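Local structure of 2,3-bisphosphoglycerate-independent phosphoglycerate mutase (Pyrococcus horikoshii, 2ZKT) at residues G16-K21 / S357-P362; T27-A32 / K376-R381; D94-R99 / R226-Y231; G164-H169 / K186-I191. The protein probably catalyses the interconversion of 2-phosphoglycerate and 3-phosphoglycerate in glycolysis, as a metal-binding, 2,3-bisphosphoglycerate-independent phosphoglycerate mutase. All blocks are in the same frame, centred on the assembly; numbering follows the deposited sequence.

Contact 1 (G16-K21 / S357-P362); sequences GDRPIK and SGDPVP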
loop_
_atom_site.group_PDB
_atom_site.type_symbol
_atom_site.label_atom_id
_atom_site.label_comp_id
_atom_site.label_asym_id
_atom_site.label_seq_id
_atom_site.Cartn_x
_atom_site.Cartn_y
_atom_site.Cartn_z
ATOM N N GLY B 16 5.866 -12.574 -4.394
ATOM C CA GLY B 16 6.330 -12.995 -3.078
ATOM C C GLY B 16 7.645 -12.394 -2.606
ATOM O O GLY B 16 8.560 -12.161 -3.406
ATOM N N ASP B 17 7.754 -12.165 -1.297
ATOM C CA ASP B 17 8.967 -11.594 -0.739
ATOM C C ASP B 17 9.174 -12.072 0.699
ATOM O O ASP B 17 8.466 -12.957 1.185
ATOM C CB ASP B 17 8.867 -10.061 -0.786
ATOM C CG ASP B 17 10.215 -9.391 -1.049
ATOM O OD1 ASP B 17 11.133 -9.512 -0.201
ATOM O OD2 ASP B 17 10.353 -8.745 -2.120
ATOM N N ARG B 18 10.159 -11.492 1.382
ATOM C CA ARG B 18 10.430 -11.840 2.774
ATOM C C ARG B 18 10.287 -10.565 3.615
ATOM O O ARG B 18 10.345 -9.451 3.084
ATOM C CB ARG B 18 11.843 -12.429 2.909
ATOM C CG ARG B 18 12.001 -13.766 2.186
ATOM C CD ARG B 18 13.440 -14.272 2.189
ATOM N NE ARG B 18 13.527 -15.556 1.499
ATOM C CZ ARG B 18 14.654 -16.229 1.266
ATOM N NH1 ARG B 18 15.833 -15.744 1.663
ATOM N NH2 ARG B 18 14.604 -17.408 0.645
ATOM N N PRO B 19 10.080 -10.713 4.935
ATOM C CA PRO B 19 9.933 -9.532 5.803
ATOM C C PRO B 19 11.063 -8.525 5.546
ATOM O O PRO B 19 12.236 -8.915 5.469
ATOM C CB PRO B 19 10.001 -10.125 7.215
ATOM C CG PRO B 19 9.413 -11.509 7.029
ATOM C CD PRO B 19 10.062 -11.962 5.725
ATOM N N ILE B 20 10.710 -7.245 5.386
ATOM C CA ILE B 20 11.709 -6.194 5.151
ATOM C C ILE B 20 11.751 -5.286 6.383
ATOM O O ILE B 20 10.721 -4.742 6.802
ATOM C CB ILE B 20 11.357 -5.300 3.929
ATOM C CG1 ILE B 20 11.118 -6.161 2.681
ATOM C CG2 ILE B 20 12.500 -4.286 3.687
ATOM C CD1 ILE B 20 12.368 -6.761 2.089
ATOM N N LYS B 21 12.946 -5.113 6.949
ATOM C CA LYS B 21 13.118 -4.287 8.144
ATOM C C LYS B 21 12.688 -2.832 7.930
ATOM O O LYS B 21 11.997 -2.253 8.783
ATOM C CB LYS B 21 14.579 -4.342 8.621
ATOM C CG LYS B 21 14.806 -3.680 9.976
ATOM C CD LYS B 21 16.215 -3.942 10.504
ATOM C CE LYS B 21 16.451 -3.265 11.856
ATOM N NZ LYS B 21 16.523 -1.773 11.749
ATOM N N SER B 357 13.250 -17.005 -5.381
ATOM C CA SER B 357 13.416 -17.840 -4.191
ATOM C C SER B 357 12.391 -18.966 -4.294
ATOM O O SER B 357 11.557 -18.984 -5.207
ATOM C CB SER B 357 13.127 -17.044 -2.915
ATOM O OG SER B 357 11.727 -16.798 -2.793
ATOM N N GLY B 358 12.458 -19.898 -3.345
ATOM C CA GLY B 358 11.531 -21.013 -3.323
ATOM C C GLY B 358 10.337 -20.737 -2.414
ATOM O O GLY B 358 9.436 -21.576 -2.300
ATOM N N ASP B 359 10.328 -19.570 -1.766
ATOM C CA ASP B 359 9.219 -19.187 -0.886
ATOM C C ASP B 359 7.886 -19.278 -1.652
ATOM O O ASP B 359 7.781 -18.796 -2.777
ATOM C CB ASP B 359 9.407 -17.751 -0.371
ATOM C CG ASP B 359 10.704 -17.567 0.398
ATOM O OD1 ASP B 359 10.823 -18.125 1.517
ATOM O OD2 ASP B 359 11.607 -16.869 -0.121
ATOM N N PRO B 360 6.860 -19.905 -1.046
ATOM C CA PRO B 360 5.546 -20.042 -1.693
ATOM C C PRO B 360 5.004 -18.644 -2.005
ATOM O O PRO B 360 5.484 -17.661 -1.456
ATOM C CB PRO B 360 4.709 -20.800 -0.640
ATOM C CG PRO B 360 5.355 -20.378 0.681
ATOM C CD PRO B 360 6.835 -20.435 0.338
ATOM N N VAL B 361 4.003 -18.559 -2.874
ATOM C CA VAL B 361 3.477 -17.263 -3.269
ATOM C C VAL B 361 2.026 -17.044 -2.855
ATOM O O VAL B 361 1.184 -17.930 -2.997
ATOM C CB VAL B 361 3.589 -17.091 -4.811
ATOM C CG1 VAL B 361 3.185 -15.674 -5.221
ATOM C CG2 VAL B 361 5.008 -17.389 -5.262
ATOM N N PRO B 362 1.713 -15.841 -2.346
ATOM C CA PRO B 362 0.331 -15.578 -1.934
ATOM C C PRO B 362 -0.596 -15.701 -3.136
ATOM O O PRO B 362 -0.248 -15.306 -4.256
ATOM C CB PRO B 362 0.401 -14.152 -1.354
ATOM C CG PRO B 362 1.565 -13.547 -2.081
ATOM C CD PRO B 362 2.572 -14.661 -2.120
#

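Contact 2 (T27-A32 / K376-R381); sequences TPLEYA and KRFGER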
loop_
_atom_site.group_PDB
_atom_site.type_symbol
_atom_site.label_atom_id
_atom_site.label_comp_id
_atom_site.label_asym_id
_atom_site.label_seq_id
_atom_site.Cartn_x
_atom_site.Cartn_y
_atom_site.Cartn_z
ATOM N N THR B 27 6.258 -7.316 4.195
ATOM C CA THR B 27 6.757 -7.574 2.858
ATOM C C THR B 27 6.208 -6.418 2.023
ATOM O O THR B 27 5.261 -5.740 2.440
ATOM C CB THR B 27 6.194 -8.873 2.288
ATOM O OG1 THR B 27 4.765 -8.764 2.208
ATOM C CG2 THR B 27 6.590 -10.069 3.173
ATOM N N PRO B 28 6.803 -6.169 0.842
ATOM C CA PRO B 28 6.337 -5.082 -0.034
ATOM C C PRO B 28 4.826 -5.165 -0.286
ATOM O O PRO B 28 4.136 -4.145 -0.316
ATOM C CB PRO B 28 7.153 -5.304 -1.313
ATOM C CG PRO B 28 8.471 -5.777 -0.755
ATOM C CD PRO B 28 8.042 -6.778 0.312
ATOM N N LEU B 29 4.320 -6.383 -0.464
ATOM C CA LEU B 29 2.898 -6.587 -0.721
ATOM C C LEU B 29 2.038 -6.191 0.470
ATOM O O LEU B 29 0.963 -5.623 0.294
ATOM C CB LEU B 29 2.604 -8.058 -1.075
ATOM C CG LEU B 29 1.098 -8.428 -1.104
ATOM C CD1 LEU B 29 0.318 -7.468 -2.005
ATOM C CD2 LEU B 29 0.947 -9.868 -1.598
ATOM N N GLU B 30 2.513 -6.484 1.678
ATOM C CA GLU B 30 1.748 -6.153 2.875
ATOM C C GLU B 30 1.792 -4.643 3.119
ATOM O O GLU B 30 0.753 -4.003 3.328
ATOM C CB GLU B 30 2.300 -6.929 4.088
ATOM C CG GLU B 30 2.098 -8.440 3.974
ATOM C CD GLU B 30 2.947 -9.240 4.963
ATOM O OE1 GLU B 30 4.058 -8.768 5.321
ATOM O OE2 GLU B 30 2.512 -10.355 5.368
ATOM N N TYR B 31 3.009 -4.092 3.049
ATOM C CA TYR B 31 3.286 -2.663 3.249
ATOM C C TYR B 31 2.544 -1.787 2.223
ATOM O O TYR B 31 1.936 -0.790 2.579
ATOM C CB TYR B 31 4.804 -2.427 3.128
ATOM C CG TYR B 31 5.257 -0.991 3.311
ATOM C CD1 TYR B 31 5.404 -0.438 4.586
ATOM C CD2 TYR B 31 5.558 -0.185 2.205
ATOM C CE1 TYR B 31 5.838 0.876 4.761
ATOM C CE2 TYR B 31 5.996 1.137 2.370
ATOM C CZ TYR B 31 6.134 1.659 3.651
ATOM O OH TYR B 31 6.568 2.963 3.831
ATOM N N ALA B 32 2.609 -2.178 0.948
ATOM C CA ALA B 32 1.966 -1.435 -0.138
ATOM C C ALA B 32 0.478 -1.239 0.102
ATOM O O ALA B 32 -0.200 -2.135 0.580
ATOM C CB ALA B 32 2.185 -2.169 -1.471
ATOM N N LYS B 376 -8.913 -10.974 5.629
ATOM C CA LYS B 376 -9.352 -9.600 5.363
ATOM C C LYS B 376 -8.506 -8.822 4.354
ATOM O O LYS B 376 -9.044 -7.995 3.615
ATOM C CB LYS B 376 -9.411 -8.809 6.683
ATOM C CG LYS B 376 -10.397 -9.361 7.710
ATOM C CD LYS B 376 -11.828 -9.336 7.173
ATOM C CE LYS B 376 -12.830 -9.845 8.214
ATOM N NZ LYS B 376 -14.247 -9.833 7.704
ATOM N N ARG B 377 -7.193 -9.062 4.329
ATOM C CA ARG B 377 -6.303 -8.370 3.391
ATOM C C ARG B 377 -5.473 -9.350 2.571
ATOM O O ARG B 377 -5.432 -10.549 2.870
ATOM C CB ARG B 377 -5.356 -7.421 4.135
ATOM C CG ARG B 377 -6.016 -6.153 4.650
ATOM C CD ARG B 377 -4.996 -5.273 5.361
ATOM N NE ARG B 377 -4.288 -6.021 6.400
ATOM C CZ ARG B 377 -4.869 -6.526 7.489
ATOM N NH1 ARG B 377 -6.177 -6.361 7.690
ATOM N NH2 ARG B 377 -4.143 -7.214 8.372
ATOM N N PHE B 378 -4.803 -8.843 1.537
ATOM C CA PHE B 378 -3.982 -9.707 0.691
ATOM C C PHE B 378 -2.509 -9.566 1.057
ATOM O O PHE B 378 -1.897 -8.530 0.821
ATOM C CB PHE B 378 -4.198 -9.379 -0.798
ATOM C CG PHE B 378 -3.535 -10.363 -1.743
ATOM C CD1 PHE B 378 -3.694 -11.748 -1.559
ATOM C CD2 PHE B 378 -2.750 -9.916 -2.809
ATOM C CE1 PHE B 378 -3.083 -12.670 -2.417
ATOM C CE2 PHE B 378 -2.129 -10.833 -3.681
ATOM C CZ PHE B 378 -2.296 -12.219 -3.483
ATOM N N GLY B 379 -1.947 -10.619 1.646
ATOM C CA GLY B 379 -0.545 -10.593 2.037
ATOM C C GLY B 379 -0.046 -11.992 2.362
ATOM O O GLY B 379 -0.848 -12.905 2.596
ATOM N N GLU B 380 1.273 -12.166 2.391
ATOM C CA GLU B 380 1.844 -13.478 2.673
ATOM C C GLU B 380 1.397 -14.067 4.017
ATOM O O GLU B 380 1.045 -15.249 4.079
ATOM C CB GLU B 380 3.380 -13.434 2.599
ATOM C CG GLU B 380 3.908 -13.220 1.178
ATOM C CD GLU B 380 4.150 -11.746 0.847
ATOM O OE1 GLU B 380 3.368 -10.881 1.311
ATOM O OE2 GLU B 380 5.130 -11.455 0.116
ATOM N N ARG B 381 1.400 -13.267 5.089
ATOM C CA ARG B 381 0.982 -13.805 6.380
ATOM C C ARG B 381 -0.507 -14.143 6.411
ATOM O O ARG B 381 -0.925 -15.090 7.081
ATOM C CB ARG B 381 1.352 -12.843 7.535
ATOM C CG ARG B 381 2.656 -13.261 8.270
ATOM C CD ARG B 381 3.856 -13.321 7.311
ATOM N NE ARG B 381 4.326 -11.988 6.925
ATOM C CZ ARG B 381 5.134 -11.228 7.671
ATOM N NH1 ARG B 381 5.574 -11.668 8.844
ATOM N NH2 ARG B 381 5.489 -10.022 7.259
#

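Contact 3 (D94-R99 / R226-Y231); sequences DDLAFR and RGAGTY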
loop_
_atom_site.group_PDB
_atom_site.type_symbol
_atom_site.label_atom_id
_atom_site.label_comp_id
_atom_site.label_asym_id
_atom_site.label_seq_id
_atom_site.Cartn_x
_atom_site.Cartn_y
_atom_site.Cartn_z
ATOM N N ASP B 94 9.952 -29.552 -34.285
ATOM C CA ASP B 94 11.222 -30.255 -34.419
ATOM C C ASP B 94 12.416 -29.296 -34.363
ATOM O O ASP B 94 13.566 -29.726 -34.492
ATOM C CB ASP B 94 11.242 -31.064 -35.723
ATOM C CG ASP B 94 11.115 -30.188 -36.954
ATOM O OD1 ASP B 94 10.568 -29.069 -36.834
ATOM O OD2 ASP B 94 11.553 -30.628 -38.042
ATOM N N ASP B 95 12.142 -27.999 -34.154
ATOM C CA ASP B 95 13.206 -26.982 -34.073
ATOM C C ASP B 95 13.816 -26.826 -32.670
ATOM O O ASP B 95 13.165 -27.109 -31.658
ATOM C CB ASP B 95 12.685 -25.605 -34.526
ATOM C CG ASP B 95 12.317 -25.567 -36.002
ATOM O OD1 ASP B 95 13.119 -26.071 -36.812
ATOM O OD2 ASP B 95 11.240 -25.027 -36.355
ATOM N N LEU B 96 15.069 -26.368 -32.630
ATOM C CA LEU B 96 15.789 -26.135 -31.379
ATOM C C LEU B 96 16.153 -24.635 -31.302
ATOM O O LEU B 96 16.767 -24.093 -32.227
ATOM C CB LEU B 96 17.064 -26.987 -31.329
ATOM C CG LEU B 96 17.849 -26.935 -30.004
ATOM C CD1 LEU B 96 16.953 -27.378 -28.845
ATOM C CD2 LEU B 96 19.082 -27.837 -30.101
ATOM N N ALA B 97 15.763 -23.973 -30.204
ATOM C CA ALA B 97 16.023 -22.540 -30.030
ATOM C C ALA B 97 16.909 -22.235 -28.825
ATOM O O ALA B 97 16.965 -23.006 -27.867
ATOM C CB ALA B 97 14.713 -21.792 -29.911
ATOM N N PHE B 98 17.601 -21.094 -28.879
ATOM C CA PHE B 98 18.510 -20.691 -27.808
ATOM C C PHE B 98 18.393 -19.201 -27.505
ATOM O O PHE B 98 17.985 -18.409 -28.363
ATOM C CB PHE B 98 19.965 -20.935 -28.218
ATOM C CG PHE B 98 20.251 -22.325 -28.714
ATOM C CD1 PHE B 98 19.927 -22.694 -30.026
ATOM C CD2 PHE B 98 20.892 -23.259 -27.886
ATOM C CE1 PHE B 98 20.241 -23.969 -30.509
ATOM C CE2 PHE B 98 21.211 -24.538 -28.361
ATOM C CZ PHE B 98 20.885 -24.893 -29.679
ATOM N N ARG B 99 18.756 -18.824 -26.277
ATOM C CA ARG B 99 18.772 -17.412 -25.890
ATOM C C ARG B 99 20.245 -17.025 -26.148
ATOM O O ARG B 99 21.174 -17.773 -25.802
ATOM C CB ARG B 99 18.397 -17.239 -24.408
ATOM C CG ARG B 99 19.280 -17.996 -23.430
ATOM C CD ARG B 99 18.622 -18.071 -22.047
ATOM N NE ARG B 99 18.483 -16.757 -21.411
ATOM C CZ ARG B 99 19.498 -16.060 -20.898
ATOM N NH1 ARG B 99 20.735 -16.552 -20.940
ATOM N NH2 ARG B 99 19.278 -14.870 -20.344
ATOM N N ARG B 226 22.897 -20.125 -24.924
ATOM C CA ARG B 226 22.462 -20.997 -23.845
ATOM C C ARG B 226 20.950 -21.233 -23.859
ATOM O O ARG B 226 20.248 -20.808 -24.786
ATOM C CB ARG B 226 22.897 -20.380 -22.509
ATOM C CG ARG B 226 22.447 -18.935 -22.318
ATOM C CD ARG B 226 23.268 -18.252 -21.225
ATOM N NE ARG B 226 23.501 -19.150 -20.088
ATOM C CZ ARG B 226 24.060 -18.785 -18.930
ATOM N NH1 ARG B 226 24.449 -17.523 -18.738
ATOM N NH2 ARG B 226 24.235 -19.686 -17.963
ATOM N N GLY B 227 20.459 -21.924 -22.829
ATOM C CA GLY B 227 19.030 -22.197 -22.723
ATOM C C GLY B 227 18.429 -22.946 -23.904
ATOM O O GLY B 227 17.371 -22.557 -24.413
ATOM N N ALA B 228 19.099 -24.009 -24.344
ATOM C CA ALA B 228 18.608 -24.813 -25.466
ATOM C C ALA B 228 17.182 -25.282 -25.146
ATOM O O ALA B 228 16.902 -25.749 -24.031
ATOM C CB ALA B 228 19.533 -26.020 -25.698
ATOM N N GLY B 229 16.276 -25.150 -26.113
ATOM C CA GLY B 229 14.905 -25.565 -25.863
ATOM C C GLY B 229 14.124 -26.038 -27.081
ATOM O O GLY B 229 14.373 -25.613 -28.217
ATOM N N THR B 230 13.180 -26.943 -26.835
ATOM C CA THR B 230 12.322 -27.478 -27.890
ATOM C C THR B 230 10.900 -27.155 -27.430
ATOM O O THR B 230 10.705 -26.492 -26.399
ATOM C CB THR B 230 12.463 -29.026 -28.022
ATOM O OG1 THR B 230 11.820 -29.668 -26.906
ATOM C CG2 THR B 230 13.931 -29.438 -28.032
ATOM N N TYR B 231 9.907 -27.608 -28.192
ATOM C CA TYR B 231 8.517 -27.385 -27.807
ATOM C C TYR B 231 8.297 -28.194 -26.510
ATOM O O TYR B 231 8.839 -29.296 -26.358
ATOM C CB TYR B 231 7.582 -27.903 -28.909
ATOM C CG TYR B 231 6.115 -27.671 -28.623
ATOM C CD1 TYR B 231 5.535 -26.414 -28.832
ATOM C CD2 TYR B 231 5.303 -28.707 -28.154
ATOM C CE1 TYR B 231 4.174 -26.192 -28.585
ATOM C CE2 TYR B 231 3.940 -28.501 -27.898
ATOM C CZ TYR B 231 3.384 -27.241 -28.115
ATOM O OH TYR B 231 2.045 -27.025 -27.860
#

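Contact 4 (G164-H169 / K186-I191); sequences GDNDPH and KKVAEI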
loop_
_atom_site.group_PDB
_atom_site.type_symbol
_atom_site.label_atom_id
_atom_site.label_comp_id
_atom_site.label_asym_id
_atom_site.label_seq_id
_atom_site.Cartn_x
_atom_site.Cartn_y
_atom_site.Cartn_z
ATOM N N GLY B 164 18.545 -17.591 -31.244
ATOM C CA GLY B 164 19.087 -18.465 -32.288
ATOM C C GLY B 164 18.216 -19.710 -32.466
ATOM O O GLY B 164 17.934 -20.432 -31.505
ATOM N N ASP B 165 17.801 -19.972 -33.702
ATOM C CA ASP B 165 16.969 -21.142 -33.973
ATOM C C ASP B 165 17.573 -22.085 -35.027
ATOM O O ASP B 165 17.709 -21.714 -36.195
ATOM C CB ASP B 165 15.576 -20.696 -34.433
ATOM C CG ASP B 165 14.651 -21.868 -34.676
ATOM O OD1 ASP B 165 14.345 -22.591 -33.699
ATOM O OD2 ASP B 165 14.242 -22.076 -35.841
ATOM N N ASN B 166 17.951 -23.291 -34.600
ATOM C CA ASN B 166 18.460 -24.384 -35.430
ATOM C C ASN B 166 17.327 -25.305 -35.917
ATOM O O ASN B 166 16.566 -25.872 -35.147
ATOM C CB ASN B 166 19.468 -25.187 -34.604
ATOM C CG ASN B 166 20.773 -24.432 -34.544
ATOM O OD1 ASN B 166 20.970 -23.418 -35.213
ATOM N ND2 ASN B 166 21.691 -24.949 -33.706
ATOM N N ASP B 167 17.215 -25.431 -37.260
ATOM C CA ASP B 167 16.083 -26.156 -37.843
ATOM C C ASP B 167 16.207 -27.690 -37.731
ATOM O O ASP B 167 17.270 -28.263 -37.566
ATOM C CB ASP B 167 15.939 -25.727 -39.306
ATOM C CG ASP B 167 15.164 -24.414 -39.375
ATOM O OD1 ASP B 167 15.808 -23.365 -39.297
ATOM O OD2 ASP B 167 13.940 -24.453 -39.501
ATOM N N PRO B 168 15.061 -28.360 -37.916
ATOM C CA PRO B 168 14.757 -29.688 -37.382
ATOM C C PRO B 168 15.868 -30.375 -36.551
ATOM O O PRO B 168 16.319 -31.480 -36.851
ATOM C CB PRO B 168 14.365 -30.498 -38.614
ATOM C CG PRO B 168 13.710 -29.496 -39.590
ATOM C CD PRO B 168 14.017 -28.083 -38.885
ATOM N N HIS B 169 16.265 -29.704 -35.437
ATOM C CA HIS B 169 17.316 -30.275 -34.586
ATOM C C HIS B 169 16.872 -30.471 -33.120
ATOM O O HIS B 169 17.683 -30.511 -32.204
ATOM C CB HIS B 169 18.520 -29.328 -34.630
ATOM C CG HIS B 169 19.445 -29.740 -35.749
ATOM N ND1 HIS B 169 19.267 -29.358 -37.040
ATOM C CD2 HIS B 169 20.595 -30.539 -35.676
ATOM C CE1 HIS B 169 20.284 -29.916 -37.729
ATOM N NE2 HIS B 169 21.095 -30.629 -36.937
ATOM N N LYS B 186 25.851 -34.248 -29.943
ATOM C CA LYS B 186 27.189 -34.060 -30.509
ATOM C C LYS B 186 27.145 -33.220 -31.787
ATOM O O LYS B 186 27.975 -32.350 -32.035
ATOM C CB LYS B 186 27.770 -35.446 -30.815
ATOM C CG LYS B 186 29.275 -35.395 -31.109
ATOM C CD LYS B 186 29.724 -36.529 -32.038
ATOM C CE LYS B 186 30.757 -37.453 -31.380
ATOM N NZ LYS B 186 30.544 -38.832 -31.829
ATOM N N LYS B 187 26.151 -33.537 -32.639
ATOM C CA LYS B 187 26.040 -32.860 -33.927
ATOM C C LYS B 187 25.845 -31.344 -33.772
ATOM O O LYS B 187 26.432 -30.534 -34.481
ATOM C CB LYS B 187 24.846 -33.459 -34.678
ATOM C CG LYS B 187 24.834 -33.074 -36.160
ATOM C CD LYS B 187 23.731 -33.795 -36.942
ATOM C CE LYS B 187 23.536 -33.213 -38.349
ATOM N NZ LYS B 187 22.145 -32.783 -38.516
ATOM N N VAL B 188 24.957 -30.970 -32.829
ATOM C CA VAL B 188 24.571 -29.561 -32.704
ATOM C C VAL B 188 25.684 -28.688 -32.111
ATOM O O VAL B 188 25.828 -27.511 -32.429
ATOM C CB VAL B 188 23.322 -29.477 -31.826
ATOM C CG1 VAL B 188 22.994 -28.011 -31.525
ATOM C CG2 VAL B 188 22.138 -30.117 -32.533
ATOM N N ALA B 189 26.456 -29.287 -31.182
ATOM C CA ALA B 189 27.534 -28.522 -30.563
ATOM C C ALA B 189 28.631 -28.171 -31.581
ATOM O O ALA B 189 29.377 -27.206 -31.427
ATOM C CB ALA B 189 28.121 -29.360 -29.427
ATOM N N GLU B 190 28.748 -29.019 -32.626
ATOM C CA GLU B 190 29.721 -28.742 -33.670
ATOM C C GLU B 190 29.206 -27.654 -34.609
ATOM O O GLU B 190 29.965 -26.896 -35.202
ATOM C CB GLU B 190 29.964 -30.036 -34.454
ATOM C CG GLU B 190 30.439 -31.181 -33.555
ATOM C CD GLU B 190 30.746 -32.395 -34.410
ATOM O OE1 GLU B 190 30.296 -32.441 -35.547
ATOM O OE2 GLU B 190 31.435 -33.293 -33.922
ATOM N N ILE B 191 27.873 -27.675 -34.782
ATOM C CA ILE B 191 27.243 -26.618 -35.551
ATOM C C ILE B 191 27.336 -25.296 -34.789
ATOM O O ILE B 191 27.752 -24.270 -35.308
ATOM C CB ILE B 191 25.778 -27.017 -35.772
ATOM C CG1 ILE B 191 25.702 -28.339 -36.547
ATOM C CG2 ILE B 191 25.049 -25.943 -36.607
ATOM C CD1 ILE B 191 24.259 -28.782 -36.815
#

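Contact 1 (G16-K21 / S357-P362)
Arg18 and Asp359 form a salt bridge in which a single carboxylate oxygen does most of the work. Arg18 NE donates to Asp359 OD2 over 2.8 Å; the oxygen lies at the edge of the guanidinium, close to its plane, and is met on its syn side. A second, weak bond joins Arg18 NH2 to the same Asp359 OD2 at 3.1 Å. Because the guanidinium and carboxylate planes stand 87° apart, the two groups do not pair nitrogen for oxygen. Ser357 OG donates to Asp359 OD2 at 2.7 Å on the anti side and from the opposite face of the carboxylate, so that its rotation is held from two directions. Arg18 NH1 bridges to Glu352. With an alanine in place of Asp359, Arg18 would probably lose one of its two acids and the Ser357 hydroxyl its acceptor. Packing is sparser: Ser357 CB lies 3.9 Å from Arg18 NH2, and Gly16 CA is 4.2 Å from Pro362 CD. The contact ties the loop after strand 6-12 to the start of strand 361-366 in the mixed sheet of this alkaline-phosphatase-clan metalloenzyme, the Val361 side chain lying about 9 Å from a bound zinc ion. Strand 361-366 runs beside strand 45-50, with Val361 bonded to Gln49, while Pro362 packs against Leu29 of helix 28-31 and Ala383 of helix 380-383.

Contact 2 (T27-A32 / K376-R381)
Glu30 reaches across to Arg381 and is gripped by it at both oxygens. With CG anti to the carbonyl carbon (chi1 -66°), the chain leaves CB and passes its CG over Gly379 CA at 3.9 Å, then extends to the carboxylate. Glu30 OE1 takes Arg381 NH2 on its syn lone pair at 2.7 Å, and the backbone N of Thr27 on its anti side at 2.9 Å. Glu30 OE2 receives Arg381 NE, also syn, at 2.9 Å, and Arg381 N almost head-on at 3.1 Å. Four donors thus hold the carboxylate. Replacing Glu30 by alanine is likely to leave the Arg381 guanidinium without its acid and to undo the capping box with Thr27. Thr27 OG1, which accepts from Glu30 N in that box, donates to Glu380 OE1 at 2.7 Å, from above the carboxylate plane. Beside this polar network Leu29 CD2 makes an off-centre CH-pi contact, 4.2 Å from the Phe378 ring centroid. Phe378 continues onto Pro362 and Leu364 of strand 361-366 and Met37 of helix 35-43, Leu29 rests on Ile320 of helix 313-331, and Tyr31 packs against Pro35 of the second subunit.

Contact 3 (D94-R99 / R226-Y231)
Phe98 meets Ala228 obliquely, CE2 coming to 3.5 Å from Ala228 CB. Arg226 O lies near the ring plane at its edge; its closest approach is to Phe98 CB, 3.4 Å. On the same face of the sheet Leu96 stretches across to the facing strand: with CG anti to its backbone N (chi1 -175°), CD1 touches Thr230 CG2 at 3.7 Å and also meets Ala228 CB. The other face carries Ala97, Arg99 and Arg226. There the two arginine chains lie side by side and point the same way, Arg99 NH1 reaching 3.1 Å from Arg226 CD. Their guanidinium planes are turned 69° apart, and Arg79 brings a third positive group close to Arg99 NE. The Arg99 side chain lies about 11 Å from a bound zinc ion. The backbones bond in antiparallel fashion: Ala97 N and Gly229 O meet at 2.9 Å with the reverse bond beside them, and a second reciprocal pair joins Arg99 to Arg226. Between these hydrogen-bonded pairs the register slips by one residue, Gly227 with its positive phi and Ala228 together facing Phe98. The arrangement is a beta bulge, formed where the outermost strand 222-229 pairs with strand 96-103 in a four-stranded antiparallel sheet.

Contact 4 (G164-H169 / K186-I191)
His169 directs its CB toward helix 186-203, and its imidazole meets Lys187, Val188 and Ile191, each coming from its own direction. Lys187 crosses the histidine at about a right angle. Its chain leaves the helix extended, with CG anti to the backbone N (chi1 -166°), and turns at its last torsion to bring NZ to the ring, where it donates to His169 NE2 at 2.9 Å. The bond does not lie in the imidazole plane: the ammonium nitrogen sits 30° out of it. Val188 runs past the ring in the opposite sense, CG2 coming to 3.5 Å from His169 CD2. Ile191 comes from the opposite direction, its CD1 oblique to the ring and 3.7 Å from His169 NE2, so this nitrogen combines a polar partner with an apolar neighbour. At the far side of the ring ND1 is directed at the carbonyl O of Asp167, but that contact is modelled too short to be trusted and remains doubtful. Asn166 adds a looser touch, crossing Val188 obliquely with ND2 4.0 Å from its CG1. Val188 and Ile191 stand about one turn apart on the helix and present a common apolar surface, with Lys187 at its exposed margin. Helix 186-203 thereby lies against the end of strand 161-166 and the loop that follows it; the strand itself runs between strands 152-155 and 96-103. Asn166 also touches Leu152 and Phe98 on these neighbours, and Ile191 reaches on to His148.

Contacts 1 and 2 belong to one neighbourhood, joining loops and short helices to one another and to strand 361-366 of the large mixed sheet; they meet where Asp17 N probably bonds to Glu380 OE2. Contacts 3 and 4 form a second pair on the separate antiparallel sheet, with strands 96-103 and 161-166 adjacent. The centres of contacts 2 and 4 are about 47 Å apart. All four are largely buried, exposed residues touching only in contact 3 (Arg226) and contact 4 (Lys187). Chemistry follows place: contacts 1 and 2 rely on carboxylates shared among several donors, contact 3 on backbone pairing across a sheet edge, and contact 4 on helix-to-strand packing with a lysine-histidine bond at its exposed margin.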